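Local coordinates for glycosyl hydrolase, family 38 (Enterococcus faecalis, PDB 5KBP), which is a family 38 glycoside hydrolase that probably acts as an alpha-mannosidase, releasing mannose from alpha-mannosides, at residues A[172-178]-A[277-283]; A[222-226]-A[269-275]; A[90-94]-A[348-353]. All blocks are in the same frame, centred on the assembly; numbering follows the deposited sequence.

In the fold
Contacts 1 and 2 lie in the N-terminal family 38 domain, their centres about 13 Å apart, and are linked along the chain: helix 263-270, which runs into contact 2, is followed by strand 280-282 of contact 1. They also touch, W176 packing on L274 and E174 on V270. Contact 1 is strand pairing at a sheet edge, with regular backbone bonds; contact 2, farther from the chain centre, has no such pairing and relies on one His-carboxylate bond and small apolar contacts. Both are partly buried. Contact 3, centred about 26 Å from contact 1, is buried near the middle of the chain and joins loops of the N-terminal and middle domains, with few and longer polar bonds.

Contact 1: A[172-178]-A[277-283]; sequences YSEMWWE and DLGTVTG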
loop_
_atom_site.group_PDB
_atom_site.type_symbol
_atom_site.label_atom_id
_atom_site.label_comp_id
_atom_site.label_asym_id
_atom_site.label_seq_id
_atom_site.Cartn_x
_atom_site.Cartn_y
_atom_site.Cartn_z
ATOM N N TYR A 172 42.191 -9.821 14.375
ATOM C CA TYR A 172 42.099 -10.161 12.966
ATOM C C TYR A 172 40.681 -9.946 12.458
ATOM O O TYR A 172 39.726 -9.843 13.233
ATOM C CB TYR A 172 42.523 -11.614 12.714
ATOM C CG TYR A 172 43.803 -12.009 13.413
ATOM C CD1 TYR A 172 45.040 -11.644 12.897
ATOM C CD2 TYR A 172 43.776 -12.750 14.587
ATOM C CE1 TYR A 172 46.213 -12.005 13.531
ATOM C CE2 TYR A 172 44.943 -13.115 15.229
ATOM C CZ TYR A 172 46.159 -12.740 14.696
ATOM O OH TYR A 172 47.326 -13.102 15.332
ATOM N N SER A 173 40.559 -9.880 11.132
ATOM C CA SER A 173 39.264 -9.807 10.469
ATOM C C SER A 173 38.576 -11.162 10.373
ATOM O O SER A 173 37.477 -11.243 9.812
ATOM C CB SER A 173 39.422 -9.202 9.071
ATOM O OG SER A 173 40.503 -9.795 8.375
ATOM N N GLU A 174 39.198 -12.218 10.891
ATOM C CA GLU A 174 38.581 -13.528 11.029
ATOM C C GLU A 174 38.547 -13.887 12.507
ATOM O O GLU A 174 39.478 -13.564 13.252
ATOM C CB GLU A 174 39.342 -14.605 10.245
ATOM C CG GLU A 174 39.478 -14.338 8.751
ATOM C CD GLU A 174 40.546 -13.310 8.430
ATOM O OE1 GLU A 174 40.281 -12.409 7.607
ATOM O OE2 GLU A 174 41.649 -13.400 9.008
ATOM N N MET A 175 37.477 -14.552 12.931
ATOM C CA MET A 175 37.291 -14.824 14.349
ATOM C C MET A 175 36.300 -15.965 14.515
ATOM O O MET A 175 35.584 -16.338 13.582
ATOM C CB MET A 175 36.807 -13.575 15.093
ATOM C CG MET A 175 35.375 -13.177 14.758
ATOM S SD MET A 175 34.998 -11.468 15.181
ATOM C CE MET A 175 36.121 -10.601 14.086
ATOM N N TRP A 176 36.275 -16.518 15.724
ATOM C CA TRP A 176 35.262 -17.488 16.108
ATOM C C TRP A 176 34.132 -16.776 16.834
ATOM O O TRP A 176 34.369 -15.897 17.667
ATOM C CB TRP A 176 35.856 -18.579 17.002
ATOM C CG TRP A 176 36.912 -19.394 16.330
ATOM C CD1 TRP A 176 38.236 -19.445 16.653
ATOM C CD2 TRP A 176 36.735 -20.268 15.209
ATOM N NE1 TRP A 176 38.895 -20.303 15.806
ATOM C CE2 TRP A 176 37.997 -20.821 14.910
ATOM C CE3 TRP A 176 35.634 -20.640 14.430
ATOM C CZ2 TRP A 176 38.188 -21.724 13.866
ATOM C CZ3 TRP A 176 35.827 -21.537 13.395
ATOM C CH2 TRP A 176 37.093 -22.069 13.122
ATOM N N TRP A 177 32.900 -17.151 16.506
ATOM C CA TRP A 177 31.715 -16.571 17.128
ATOM C C TRP A 177 30.980 -17.681 17.866
ATOM O O TRP A 177 30.412 -18.581 17.239
ATOM C CB TRP A 177 30.818 -15.904 16.088
ATOM C CG TRP A 177 29.809 -14.978 16.687
ATOM C CD1 TRP A 177 29.638 -14.697 18.012
ATOM C CD2 TRP A 177 28.830 -14.205 15.983
ATOM N NE1 TRP A 177 28.611 -13.799 18.175
ATOM C CE2 TRP A 177 28.099 -13.481 16.945
ATOM C CE3 TRP A 177 28.501 -14.056 14.632
ATOM C CZ2 TRP A 177 27.058 -12.623 16.599
ATOM C CZ3 TRP A 177 27.468 -13.203 14.292
ATOM C CH2 TRP A 177 26.761 -12.497 15.271
ATOM N N GLU A 178 30.993 -17.615 19.193
ATOM C CA GLU A 178 30.362 -18.614 20.043
ATOM C C GLU A 178 29.113 -18.023 20.679
ATOM O O GLU A 178 29.168 -16.947 21.282
ATOM C CB GLU A 178 31.335 -19.099 21.119
ATOM C CG GLU A 178 30.763 -20.145 22.058
ATOM C CD GLU A 178 31.800 -20.687 23.023
ATOM O OE1 GLU A 178 33.008 -20.581 22.722
ATOM O OE2 GLU A 178 31.407 -21.214 24.084
ATOM N N ASP A 277 45.791 -19.142 17.257
ATOM C CA ASP A 277 45.564 -18.052 18.197
ATOM C C ASP A 277 44.389 -17.167 17.799
ATOM O O ASP A 277 44.335 -16.002 18.212
ATOM C CB ASP A 277 46.831 -17.207 18.342
ATOM C CG ASP A 277 47.145 -16.407 17.091
ATOM O OD1 ASP A 277 46.876 -16.906 15.979
ATOM O OD2 ASP A 277 47.656 -15.274 17.223
ATOM N N LEU A 278 43.452 -17.689 17.012
ATOM C CA LEU A 278 42.330 -16.885 16.552
ATOM C C LEU A 278 41.418 -16.523 17.719
ATOM O O LEU A 278 41.097 -17.364 18.563
ATOM C CB LEU A 278 41.542 -17.636 15.481
ATOM C CG LEU A 278 40.731 -16.766 14.520
ATOM C CD1 LEU A 278 41.661 -15.946 13.638
ATOM C CD2 LEU A 278 39.793 -17.615 13.677
ATOM N N GLY A 279 41.005 -15.259 17.762
ATOM C CA GLY A 279 40.161 -14.784 18.837
ATOM C C GLY A 279 38.740 -15.310 18.741
ATOM O O GLY A 279 38.300 -15.852 17.726
ATOM N N THR A 280 38.006 -15.137 19.838
ATOM C CA THR A 280 36.633 -15.612 19.932
ATOM C C THR A 280 35.771 -14.551 20.598
ATOM O O THR A 280 36.087 -14.094 21.702
ATOM C CB THR A 280 36.546 -16.924 20.721
ATOM O OG1 THR A 280 37.354 -17.922 20.085
ATOM C CG2 THR A 280 35.105 -17.413 20.789
ATOM N N VAL A 281 34.694 -14.160 19.925
ATOM C CA VAL A 281 33.687 -13.273 20.492
ATOM C C VAL A 281 32.488 -14.115 20.898
ATOM O O VAL A 281 32.170 -15.129 20.267
ATOM C CB VAL A 281 33.280 -12.160 19.503
ATOM C CG1 VAL A 281 34.444 -11.220 19.268
ATOM C CG2 VAL A 281 32.799 -12.757 18.190
ATOM N N THR A 282 31.814 -13.697 21.967
ATOM C CA THR A 282 30.735 -14.478 22.557
ATOM C C THR A 282 29.504 -13.608 22.757
ATOM O O THR A 282 29.591 -12.526 23.347
ATOM C CB THR A 282 31.161 -15.088 23.898
ATOM O OG1 THR A 282 32.282 -15.954 23.697
ATOM C CG2 THR A 282 30.011 -15.880 24.507
ATOM N N GLY A 283 28.362 -14.086 22.264
ATOM C CA GLY A 283 27.091 -13.449 22.563
ATOM C C GLY A 283 26.750 -12.294 21.635
ATOM O O GLY A 283 27.120 -12.268 20.460
#
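W176 and V281 share a backbone bond where strand 174-178 pairs in parallel with strand 280-282, an outermost strand of the mixed sheet in the family 38 N-terminal domain. W176 N gives an almost straight bond to G279 O (2.9 Å), and W176 O receives V281 N, so W176 brackets T280. E178 repeats the pattern around T282, its N bonding to V281 O and its O to G283 N. The W176 side chain rises on the face it shares with T280. Its CB sits 3.5 Å from T280 OG1. With CG placed anti to the carbonyl carbon (chi1 -63°), the indole swings back over L278: CD1 lies 3.8 Å from L278 CD2, and NE1 is nearer that methyl at 3.5 Å. This is a CH-pi contact, L278 CD2 standing over the face of the five-membered ring, 3.8 Å from its centroid. Farther out the benzo ring leans on L274, and K184 adds a cation-pi contact. The other L278 methyl, CD1, lies near Y172 CD2 and E174 O. Y172 OH bonds to D277 OD2 (2.9 Å) on its syn side. On the other face of the sheet W177 CD1 packs on V281 CG2 (3.7 Å), and W177 NE1 points within its ring plane at G283 O, 3.1 Å away.

Contact 2: A[222-226]-A[269-275]; sequences ASTNH and AVQEELP
H226 and E273 make a His-carboxylate hydrogen bond between the loop 222-226, which leads into strand 226-231, and the segment 269-275. H226 NE2 donates to E273 OE2 over 3.2 Å in a nearly straight line (169°). The acceptor lies in the imidazole plane, but the nitrogen approaches from above the carboxylate plane, 56° out of it. E273 reaches the ring through a chain extended beyond CG. At the far nitrogen, ND1, the ring is bonded to Y10 OH of strand 7-13, so both ring nitrogens have partners and rotation about chi2 is restrained. The neighbouring carboxylate probably favours the proton on NE2. A water bonds to E273 OE1 (2.9 Å) and only weakly to N225 ND2.

A second polar element lies inside the loop: T224 OG1 accepts the backbone N of H226 at 3.0 Å, forming an ST turn just as strand 226-231 begins. The hydroxyl sits between the backbone N and the carbonyl carbon (chi1 74°), which turns it to the amide two residues on. The turn shapes the loop as it enters the strand, and this loop packs on helix 263-270 and the chain that follows it, all within the family 38 N-terminal domain.

Van der Waals contacts surround these bonds. A269 CB stands over one face of the H226 ring, 4.1 Å from its centroid, in a CH-pi contact. V270 CG2 meets T224 OG1 at 3.5 Å, while T224 CG2 lies against the backbone, 3.2 Å from E273 O. Toward the other end of the contact, S223 CB packs on P275 CG (3.9 Å); S223 OG is directed instead to E174 of strand 174-178.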
loop_
_atom_site.group_PDB
_atom_site.type_symbol
_atom_site.label_atom_id
_atom_site.label_comp_id
_atom_site.label_asym_id
_atom_site.label_seq_id
_atom_site.Cartn_x
_atom_site.Cartn_y
_atom_site.Cartn_z
ATOM N N ALA A 222 44.585 -9.149 8.561
ATOM C CA ALA A 222 44.535 -10.454 7.915
ATOM C C ALA A 222 45.320 -11.469 8.739
ATOM O O ALA A 222 46.513 -11.280 8.995
ATOM C CB ALA A 222 45.090 -10.366 6.497
ATOM N N SER A 223 44.648 -12.540 9.162
ATOM C CA SER A 223 45.305 -13.643 9.852
ATOM C C SER A 223 45.878 -14.679 8.897
ATOM O O SER A 223 46.660 -15.532 9.330
ATOM C CB SER A 223 44.329 -14.326 10.816
ATOM O OG SER A 223 43.156 -14.740 10.139
ATOM N N THR A 224 45.504 -14.629 7.621
ATOM C CA THR A 224 46.019 -15.521 6.593
ATOM C C THR A 224 46.571 -14.683 5.444
ATOM O O THR A 224 46.490 -13.450 5.449
ATOM C CB THR A 224 44.930 -16.477 6.085
ATOM O OG1 THR A 224 44.013 -15.757 5.250
ATOM C CG2 THR A 224 44.162 -17.083 7.251
ATOM N N ASN A 225 47.139 -15.359 4.449
ATOM C CA ASN A 225 47.585 -14.695 3.231
ATOM C C ASN A 225 46.450 -14.466 2.242
ATOM O O ASN A 225 46.709 -14.055 1.105
ATOM C CB ASN A 225 48.699 -15.505 2.565
ATOM C CG ASN A 225 49.955 -15.568 3.409
ATOM O OD1 ASN A 225 50.291 -14.614 4.109
ATOM N ND2 ASN A 225 50.653 -16.695 3.349
ATOM N N HIS A 226 45.209 -14.720 2.647
ATOM C CA HIS A 226 44.047 -14.579 1.780
ATOM C C HIS A 226 43.288 -13.318 2.174
ATOM O O HIS A 226 42.809 -13.203 3.309
ATOM C CB HIS A 226 43.152 -15.815 1.878
ATOM C CG HIS A 226 43.868 -17.095 1.574
ATOM N ND1 HIS A 226 44.086 -17.540 0.287
ATOM C CD2 HIS A 226 44.425 -18.021 2.391
ATOM C CE1 HIS A 226 44.742 -18.685 0.325
ATOM N NE2 HIS A 226 44.960 -18.999 1.588
ATOM N N ALA A 269 39.190 -21.201 1.329
ATOM C CA ALA A 269 40.630 -20.961 1.325
ATOM C C ALA A 269 41.115 -20.363 2.641
ATOM O O ALA A 269 42.177 -20.751 3.144
ATOM C CB ALA A 269 41.005 -20.045 0.159
ATOM N N VAL A 270 40.362 -19.423 3.216
ATOM C CA VAL A 270 40.849 -18.716 4.399
ATOM C C VAL A 270 40.778 -19.611 5.632
ATOM O O VAL A 270 41.664 -19.569 6.494
ATOM C CB VAL A 270 40.074 -17.397 4.596
ATOM C CG1 VAL A 270 38.593 -17.656 4.834
ATOM C CG2 VAL A 270 40.667 -16.598 5.747
ATOM N N GLN A 271 39.740 -20.445 5.732
ATOM C CA GLN A 271 39.575 -21.316 6.889
ATOM C C GLN A 271 40.507 -22.519 6.864
ATOM O O GLN A 271 40.612 -23.222 7.875
ATOM C CB GLN A 271 38.124 -21.792 6.984
ATOM C CG GLN A 271 37.121 -20.676 7.228
ATOM C CD GLN A 271 35.687 -21.163 7.189
ATOM O OE1 GLN A 271 35.233 -21.873 8.085
ATOM N NE2 GLN A 271 34.965 -20.785 6.140
ATOM N N GLU A 272 41.179 -22.771 5.742
ATOM C CA GLU A 272 42.105 -23.893 5.659
ATOM C C GLU A 272 43.456 -23.558 6.278
ATOM O O GLU A 272 44.163 -24.460 6.740
ATOM C CB GLU A 272 42.270 -24.314 4.197
ATOM C CG GLU A 272 42.864 -25.695 3.989
ATOM C CD GLU A 272 42.531 -26.259 2.621
ATOM O OE1 GLU A 272 41.924 -27.348 2.556
ATOM O OE2 GLU A 272 42.860 -25.603 1.610
ATOM N N GLU A 273 43.820 -22.278 6.309
ATOM C CA GLU A 273 45.082 -21.812 6.870
ATOM C C GLU A 273 44.839 -20.901 8.067
ATOM O O GLU A 273 45.488 -19.866 8.230
ATOM C CB GLU A 273 45.913 -21.099 5.805
ATOM C CG GLU A 273 46.103 -21.908 4.531
ATOM C CD GLU A 273 46.664 -21.081 3.390
ATOM O OE1 GLU A 273 47.059 -19.922 3.632
ATOM O OE2 GLU A 273 46.704 -21.589 2.250
ATOM N N LEU A 274 43.898 -21.282 8.918
ATOM C CA LEU A 274 43.519 -20.455 10.059
ATOM C C LEU A 274 44.477 -20.697 11.222
ATOM O O LEU A 274 44.718 -21.851 11.586
ATOM C CB LEU A 274 42.087 -20.767 10.482
ATOM C CG LEU A 274 41.139 -19.594 10.734
ATOM C CD1 LEU A 274 41.126 -18.646 9.546
ATOM C CD2 LEU A 274 39.738 -20.108 11.025
ATOM N N PRO A 275 45.034 -19.648 11.825
ATOM C CA PRO A 275 45.970 -19.847 12.936
ATOM C C PRO A 275 45.258 -20.295 14.204
ATOM O O PRO A 275 44.049 -20.125 14.374
ATOM C CB PRO A 275 46.605 -18.464 13.116
ATOM C CG PRO A 275 45.571 -17.516 12.609
ATOM C CD PRO A 275 44.876 -18.225 11.477
HETATM O O HOH W 1 49.234 -19.433 1.708
#

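Contact 3: A[90-94]-A[348-353]; sequences YILQD and LQNHPH
The start of helix 353-356, with P352 at its N-cap position, meets L92 in a buried junction between the N-terminal family 38 domain and the middle domain. Both segments are loops here, and backbone atoms carry much of the contact. H353 N donates to L92 O at 3.3 Å, in the carbonyl plane but bent (138° at the hydrogen). The same oxygen receives a CA-H...O contact from P352 CA at 3.2 Å and lies at the edge of the H353 ring, in its plane. Conversely, H351 O is approached by Q93 CA (3.1 Å), so the two segments exchange CA-H...O contacts in both directions.

Ahead of the helix a type I turn runs from L348 to H351, closed by H351 N on L348 O. I91 lies along this turn: its CG1 sits between the backbone N and the carbonyl carbon (chi1 46°), which places it 3.5 Å from L348 O and sends CD1 to H351 CB (3.7 Å). I91 CG2 touches the P352 ring at CG. The H351 imidazole itself leads away, to N310 of helix 304-332. Next to I91, Y90 packs the CD2 corner of its ring on L348 CD1 (3.7 Å), while I59 and I109 also press on this tyrosine. Q349 comes up beside the phenol with an extended side chain, its amide plane turned 29° from the ring, and Q349 NE2 makes a weak but straight hydrogen bond to Y90 OH at 3.4 Å.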
loop_
_atom_site.group_PDB
_atom_site.type_symbol
_atom_site.label_atom_id
_atom_site.label_comp_id
_atom_site.label_asym_id
_atom_site.label_seq_id
_atom_site.Cartn_x
_atom_site.Cartn_y
_atom_site.Cartn_z
ATOM N N TYR A 90 15.998 -14.610 2.575
ATOM C CA TYR A 90 14.996 -14.003 1.706
ATOM C C TYR A 90 15.179 -12.492 1.643
ATOM O O TYR A 90 15.155 -11.899 0.560
ATOM C CB TYR A 90 13.594 -14.368 2.200
ATOM C CG TYR A 90 12.462 -13.733 1.425
ATOM C CD1 TYR A 90 12.156 -14.147 0.134
ATOM C CD2 TYR A 90 11.687 -12.729 1.991
ATOM C CE1 TYR A 90 11.116 -13.570 -0.576
ATOM C CE2 TYR A 90 10.646 -12.147 1.291
ATOM C CZ TYR A 90 10.365 -12.572 0.009
ATOM O OH TYR A 90 9.329 -11.994 -0.689
ATOM N N ILE A 91 15.373 -11.857 2.798
ATOM C CA ILE A 91 15.686 -10.437 2.889
ATOM C C ILE A 91 16.790 -10.259 3.924
ATOM O O ILE A 91 17.090 -11.160 4.710
ATOM C CB ILE A 91 14.451 -9.585 3.256
ATOM C CG1 ILE A 91 13.673 -10.223 4.412
ATOM C CG2 ILE A 91 13.548 -9.400 2.048
ATOM C CD1 ILE A 91 14.072 -9.726 5.786
ATOM N N LEU A 92 17.399 -9.076 3.911
ATOM C CA LEU A 92 18.388 -8.693 4.914
ATOM C C LEU A 92 17.668 -7.911 6.005
ATOM O O LEU A 92 17.292 -6.752 5.801
ATOM C CB LEU A 92 19.509 -7.867 4.291
ATOM C CG LEU A 92 20.311 -8.523 3.167
ATOM C CD1 LEU A 92 21.529 -7.672 2.828
ATOM C CD2 LEU A 92 20.715 -9.943 3.540
ATOM N N GLN A 93 17.479 -8.538 7.159
ATOM C CA GLN A 93 16.608 -8.013 8.198
ATOM C C GLN A 93 17.396 -7.261 9.263
ATOM O O GLN A 93 18.628 -7.275 9.299
ATOM C CB GLN A 93 15.816 -9.148 8.857
ATOM C CG GLN A 93 16.603 -9.931 9.905
ATOM C CD GLN A 93 17.571 -10.934 9.305
ATOM O OE1 GLN A 93 17.875 -10.890 8.113
ATOM N NE2 GLN A 93 18.056 -11.852 10.134
ATOM N N ASP A 94 16.651 -6.593 10.141
ATOM C CA ASP A 94 17.176 -6.147 11.421
ATOM C C ASP A 94 16.984 -7.272 12.429
ATOM O O ASP A 94 15.883 -7.818 12.553
ATOM C CB ASP A 94 16.474 -4.877 11.898
ATOM C CG ASP A 94 17.018 -4.377 13.224
ATOM O OD1 ASP A 94 16.572 -4.876 14.278
ATOM O OD2 ASP A 94 17.898 -3.491 13.212
ATOM N N LEU A 348 7.682 -10.360 5.589
ATOM C CA LEU A 348 9.131 -10.214 5.508
ATOM C C LEU A 348 9.549 -9.027 4.650
ATOM O O LEU A 348 10.663 -8.520 4.821
ATOM C CB LEU A 348 9.762 -11.497 4.965
ATOM C CG LEU A 348 9.793 -12.684 5.930
ATOM C CD1 LEU A 348 10.294 -13.932 5.229
ATOM C CD2 LEU A 348 10.661 -12.369 7.135
ATOM N N GLN A 349 8.689 -8.575 3.735
ATOM C CA GLN A 349 9.009 -7.401 2.932
ATOM C C GLN A 349 8.998 -6.118 3.755
ATOM O O GLN A 349 9.502 -5.094 3.286
ATOM C CB GLN A 349 8.036 -7.286 1.756
ATOM C CG GLN A 349 8.250 -8.342 0.682
ATOM C CD GLN A 349 7.116 -8.405 -0.322
ATOM O OE1 GLN A 349 6.381 -7.435 -0.512
ATOM N NE2 GLN A 349 6.963 -9.557 -0.966
ATOM N N ASN A 350 8.432 -6.152 4.960
ATOM C CA ASN A 350 8.546 -5.056 5.913
ATOM C C ASN A 350 9.721 -5.232 6.864
ATOM O O ASN A 350 9.931 -4.379 7.731
ATOM C CB ASN A 350 7.255 -4.914 6.726
ATOM C CG ASN A 350 6.158 -4.210 5.958
ATOM O OD1 ASN A 350 6.409 -3.588 4.929
ATOM N ND2 ASN A 350 4.933 -4.295 6.462
ATOM N N HIS A 351 10.486 -6.309 6.718
ATOM C CA HIS A 351 11.578 -6.623 7.630
ATOM C C HIS A 351 12.990 -6.251 7.165
ATOM O O HIS A 351 13.929 -6.458 7.943
ATOM C CB HIS A 351 11.543 -8.114 7.964
ATOM C CG HIS A 351 10.430 -8.494 8.890
ATOM N ND1 HIS A 351 10.146 -9.803 9.218
ATOM C CD2 HIS A 351 9.536 -7.734 9.565
ATOM C CE1 HIS A 351 9.121 -9.832 10.052
ATOM N NE2 HIS A 351 8.733 -8.589 10.280
ATOM N N PRO A 352 13.224 -5.730 5.949
ATOM C CA PRO A 352 14.546 -5.145 5.683
ATOM C C PRO A 352 14.854 -4.050 6.693
ATOM O O PRO A 352 13.966 -3.309 7.118
ATOM C CB PRO A 352 14.411 -4.592 4.262
ATOM C CG PRO A 352 13.449 -5.505 3.623
ATOM C CD PRO A 352 12.448 -5.842 4.697
ATOM N N HIS A 353 16.129 -3.963 7.087
ATOM C CA HIS A 353 16.486 -3.157 8.252
ATOM C C HIS A 353 16.049 -1.705 8.092
ATOM O O HIS A 353 15.528 -1.105 9.036
ATOM C CB HIS A 353 17.989 -3.252 8.533
ATOM C CG HIS A 353 18.855 -2.813 7.393
ATOM N ND1 HIS A 353 19.105 -3.612 6.298
ATOM C CD2 HIS A 353 19.548 -1.668 7.189
ATOM C CE1 HIS A 353 19.905 -2.973 5.464
ATOM N NE2 HIS A 353 20.188 -1.791 5.981
#